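Local coordinates for protein endo-1,4-beta-xylanase C (PDB 4XUR) that hydrolyses internal beta-1,4-xylosidic linkages of xylan, the part present here being a CBM22 xylan-binding module that holds xylotetraose, at residues 63-68 with 141-146. Sequence-based numbering, arbitrary orientation.
Sequences LVEVLP and GLRMYA. With XYP (beta-D-xylopyranose), chain D.
In the beta-sandwich of this xylan-binding module, edge strand 63-65 pairs antiparallel with strand 139-147, which carries Tyr145 of the sugar cleft. Val64 N donates to Met144 O at 3.1 Å, and Met144 N returns a more bent bond to Val64 O at 3.0 Å. Beyond them Val66 N donates to Leu142 O at 2.9 Å. Where the strand ends, the Glu65 carboxylate takes over: OE2 accepts Leu142 N on its syn side (2.8 Å) and Leu67 N through its anti lone pair, pinning the start of the 3-10 segment at 67-68. Bent at chi2 (67°), Glu65 also brings OE1 to Arg143 NE, 2.8 Å away, a nearly straight hydrogen bond within a salt bridge. OE1 lies in the guanidinium plane, yet NE meets it from above the carboxylate, the two planes standing 79° apart; a water links OE1 to Arg143 NH2. With an alanine in place of Glu65, Leu142 N and Arg143 NE would probably lose this acceptor and the 3-10 start be less firmly held. Leu63 lays CD2 against Arg143 CB (3.6 Å) and CB against Tyr145 CB, beside the ring whose OH donates to xylose O2 at 3.0 Å. On the other face, Val64 CG1 lies alongside Met144 CG, and Met144 reaches strands 75-83 and 164-173. Arg143 also bridges to Glu98 and Glu100 of strand 90-101, the next strand of the sheet.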
ATOM      1  N   LEU A  63       1.441   3.016   3.964  1.00  7.81           N
ATOM      2  CA  LEU A  63       0.302   3.818   3.468  1.00  7.18           C
ATOM      3  C   LEU A  63       0.794   5.206   3.093  1.00  7.39           C
ATOM      4  O   LEU A  63       1.678   5.764   3.764  1.00  7.39           O
ATOM      5  CB  LEU A  63      -0.740   3.958   4.568  1.00  7.91           C
ATOM      6  CG  LEU A  63      -1.987   4.840   4.405  1.00  7.57           C
ATOM      7  CD1 LEU A  63      -3.156   4.305   5.255  1.00  8.32           C
ATOM      8  CD2 LEU A  63      -1.808   6.320   4.804  1.00  7.73           C
ATOM      9  N   VAL A  64       0.157   5.792   2.084  1.00  6.94           N
ATOM     10  CA  VAL A  64       0.324   7.195   1.718  1.00  7.69           C
ATOM     11  C   VAL A  64      -0.984   7.868   1.272  1.00  6.41           C
ATOM     12  O   VAL A  64      -1.772   7.303   0.495  1.00  6.55           O
ATOM     13  CB  VAL A  64       1.479   7.328   0.652  1.00  7.27           C
ATOM     14  CG1 VAL A  64       1.115   6.695  -0.723  1.00  7.73           C
ATOM     15  CG2 VAL A  64       1.852   8.812   0.435  1.00  7.66           C
ATOM     16  N   GLU A  65      -1.187   9.077   1.761  1.00  6.39           N
ATOM     17  CA  GLU A  65      -2.321   9.944   1.372  1.00  6.34           C
ATOM     18  C   GLU A  65      -2.119  10.338  -0.107  1.00  6.00           C
ATOM     19  O   GLU A  65      -1.063  10.928  -0.463  1.00  6.05           O
ATOM     20  CB  GLU A  65      -2.379  11.184   2.252  1.00  6.86           C
ATOM     21  CG  GLU A  65      -3.446  12.185   1.829  1.00  7.15           C
ATOM     22  CD  GLU A  65      -4.853  11.709   2.009  1.00  6.98           C
ATOM     23  OE1 GLU A  65      -5.261  11.556   3.180  1.00  6.71           O
ATOM     24  OE2 GLU A  65      -5.604  11.494   1.000  1.00  7.18           O
ATOM     25  N   VAL A  66      -3.112  10.072  -0.940  1.00  5.64           N
ATOM     26  CA  VAL A  66      -2.993  10.486  -2.357  1.00  5.63           C
ATOM     27  C   VAL A  66      -4.104  11.403  -2.918  1.00  5.91           C
ATOM     28  O   VAL A  66      -4.020  11.803  -4.069  1.00  5.82           O
ATOM     29  CB  VAL A  66      -2.828   9.275  -3.284  1.00  5.94           C
ATOM     30  CG1 VAL A  66      -1.494   8.512  -2.933  1.00  6.04           C
ATOM     31  CG2 VAL A  66      -4.064   8.401  -3.275  1.00  6.18           C
ATOM     32  N   LEU A  67      -5.125  11.659  -2.143  1.00  5.44           N
ATOM     33  CA  LEU A  67      -6.245  12.549  -2.579  1.00  5.75           C
ATOM     34  C   LEU A  67      -5.718  13.871  -3.208  1.00  5.31           C
ATOM     35  O   LEU A  67      -6.160  14.216  -4.278  1.00  5.60           O
ATOM     36  CB  LEU A  67      -7.193  12.857  -1.490  1.00  5.88           C
ATOM     37  CG  LEU A  67      -8.500  13.494  -1.994  1.00  5.85           C
ATOM     38  CD1 LEU A  67      -9.194  12.663  -3.099  1.00  5.85           C
ATOM     39  CD2 LEU A  67      -9.454  13.640  -0.823  1.00  6.28           C
ATOM     40  N   PRO A  68      -4.737  14.549  -2.565  1.00  5.94           N
ATOM     41  CA  PRO A  68      -4.279  15.825  -3.143  1.00  6.02           C
ATOM     42  C   PRO A  68      -3.716  15.778  -4.530  1.00  6.38           C
ATOM     43  O   PRO A  68      -3.700  16.796  -5.223  1.00  6.48           O
ATOM     44  CB  PRO A  68      -3.187  16.276  -2.119  1.00  5.72           C
ATOM     45  CG  PRO A  68      -3.502  15.507  -0.857  1.00  6.38           C
ATOM     46  CD  PRO A  68      -3.899  14.182  -1.403  1.00  6.33           C
ATOM     47  N   GLY A 141     -10.064  12.341   2.666  1.00  8.40           N
ATOM     48  CA  GLY A 141      -8.809  11.519   2.552  1.00  8.23           C
ATOM     49  C   GLY A 141      -8.982  10.258   1.752  1.00  8.10           C
ATOM     50  O   GLY A 141     -10.029   9.608   1.796  1.00  7.81           O
ATOM     51  N   LEU A 142      -7.984   9.933   0.940  1.00  7.61           N
ATOM     52  CA  LEU A 142      -7.976   8.719   0.179  1.00  8.30           C
ATOM     53  C   LEU A 142      -6.517   8.255   0.097  1.00  8.05           C
ATOM     54  O   LEU A 142      -5.716   8.851  -0.626  1.00  6.98           O
ATOM     55  CB  LEU A 142      -8.538   8.966  -1.242  1.00  8.08           C
ATOM     56  CG  LEU A 142      -8.767   7.759  -2.191  1.00  8.30           C
ATOM     57  CD1 LEU A 142      -9.908   8.039  -3.200  1.00  8.42           C
ATOM     58  CD2 LEU A 142      -7.538   7.363  -2.945  1.00  9.18           C
ATOM     59  N   ARG A 143      -6.214   7.186   0.804  1.00  7.67           N
ATOM     60  CA  ARG A 143      -4.812   6.768   0.981  1.00  7.77           C
ATOM     61  C   ARG A 143      -4.672   5.382   0.462  1.00  7.99           C
ATOM     62  O   ARG A 143      -5.454   4.467   0.799  1.00  7.05           O
ATOM     63  CB  ARG A 143      -4.445   6.826   2.465  1.00  7.45           C
ATOM     64  CG  ARG A 143      -4.726   8.134   3.151  1.00  8.24           C
ATOM     65  CD  ARG A 143      -5.827   8.043   4.184  1.00  8.11           C
ATOM     66  NE  ARG A 143      -6.277   9.378   4.680  1.00  9.08           N
ATOM     67  CZ  ARG A 143      -6.963   9.619   5.768  1.00  9.68           C
ATOM     68  NH1 ARG A 143      -7.363   8.674   6.606  1.00 10.26           N
ATOM     69  NH2 ARG A 143      -7.240  10.881   6.068  1.00 10.04           N
ATOM     70  N   MET A 144      -3.672   5.201  -0.369  1.00  8.27           N
ATOM     71  CA  MET A 144      -3.373   3.864  -0.866  1.00  8.83           C
ATOM     72  C   MET A 144      -2.492   3.130   0.139  1.00  8.96           C
ATOM     73  O   MET A 144      -1.656   3.723   0.765  1.00  9.22           O
ATOM     74  CB  MET A 144      -2.725   3.905  -2.214  1.00 11.02           C
ATOM     75  CG  MET A 144      -1.328   4.504  -2.251  1.00 11.42           C
ATOM     76  SD  MET A 144      -0.669   4.364  -3.926  1.00 15.91           S
ATOM     77  CE  MET A 144      -0.549   2.578  -4.054  1.00 13.17           C
ATOM     78  N   TYR A 145      -2.663   1.808   0.285  1.00  8.51           N
ATOM     79  CA  TYR A 145      -1.788   1.050   1.148  1.00  8.40           C
ATOM     80  C   TYR A 145      -1.682  -0.394   0.720  1.00  8.42           C
ATOM     81  O   TYR A 145      -2.534  -0.856  -0.078  1.00  8.13           O
ATOM     82  CB  TYR A 145      -2.198   1.156   2.642  1.00  8.61           C
ATOM     83  CG  TYR A 145      -3.496   0.539   3.065  1.00  8.50           C
ATOM     84  CD1 TYR A 145      -4.668   1.259   2.938  1.00  8.25           C
ATOM     85  CD2 TYR A 145      -3.545  -0.714   3.706  1.00  8.38           C
ATOM     86  CE1 TYR A 145      -5.870   0.731   3.367  1.00  8.58           C
ATOM     87  CE2 TYR A 145      -4.746  -1.265   4.139  1.00  8.37           C
ATOM     88  CZ  TYR A 145      -5.897  -0.520   3.995  1.00  8.69           C
ATOM     89  OH  TYR A 145      -7.127  -1.016   4.425  1.00  9.51           O
ATOM     90  N   ALA A 146      -0.644  -1.076   1.221  1.00  8.32           N
ATOM     91  CA  ALA A 146      -0.527  -2.518   0.989  1.00  9.16           C
ATOM     92  C   ALA A 146      -0.676  -3.256   2.281  1.00  9.74           C
ATOM     93  O   ALA A 146      -0.291  -2.781   3.328  1.00  9.86           O
ATOM     94  CB  ALA A 146       0.850  -2.864   0.372  1.00  9.70           C
TER
HETATM   95  C1  XYP D   3      -9.021  -2.950   7.760  1.00 15.51           C
HETATM   96  C2  XYP D   3      -8.338  -3.817   6.703  1.00 15.36           C
HETATM   97  C3  XYP D   3      -9.124  -3.854   5.397  1.00 15.41           C
HETATM   98  C4  XYP D   3     -10.604  -4.191   5.693  1.00 16.28           C
HETATM   99  C5  XYP D   3     -11.167  -3.304   6.807  1.00 14.96           C
HETATM  100  O2  XYP D   3      -7.058  -3.273   6.407  1.00 13.13           O
HETATM  101  O3  XYP D   3      -8.600  -4.819   4.520  1.00 16.47           O
HETATM  102  O4  XYP D   3     -11.338  -3.964   4.467  1.00 16.45           O
HETATM  103  O5  XYP D   3     -10.388  -3.440   7.977  1.00 17.65           O
HETATM  104  O   HOH W   1      -6.789  13.522   4.743  1.00 14.66           O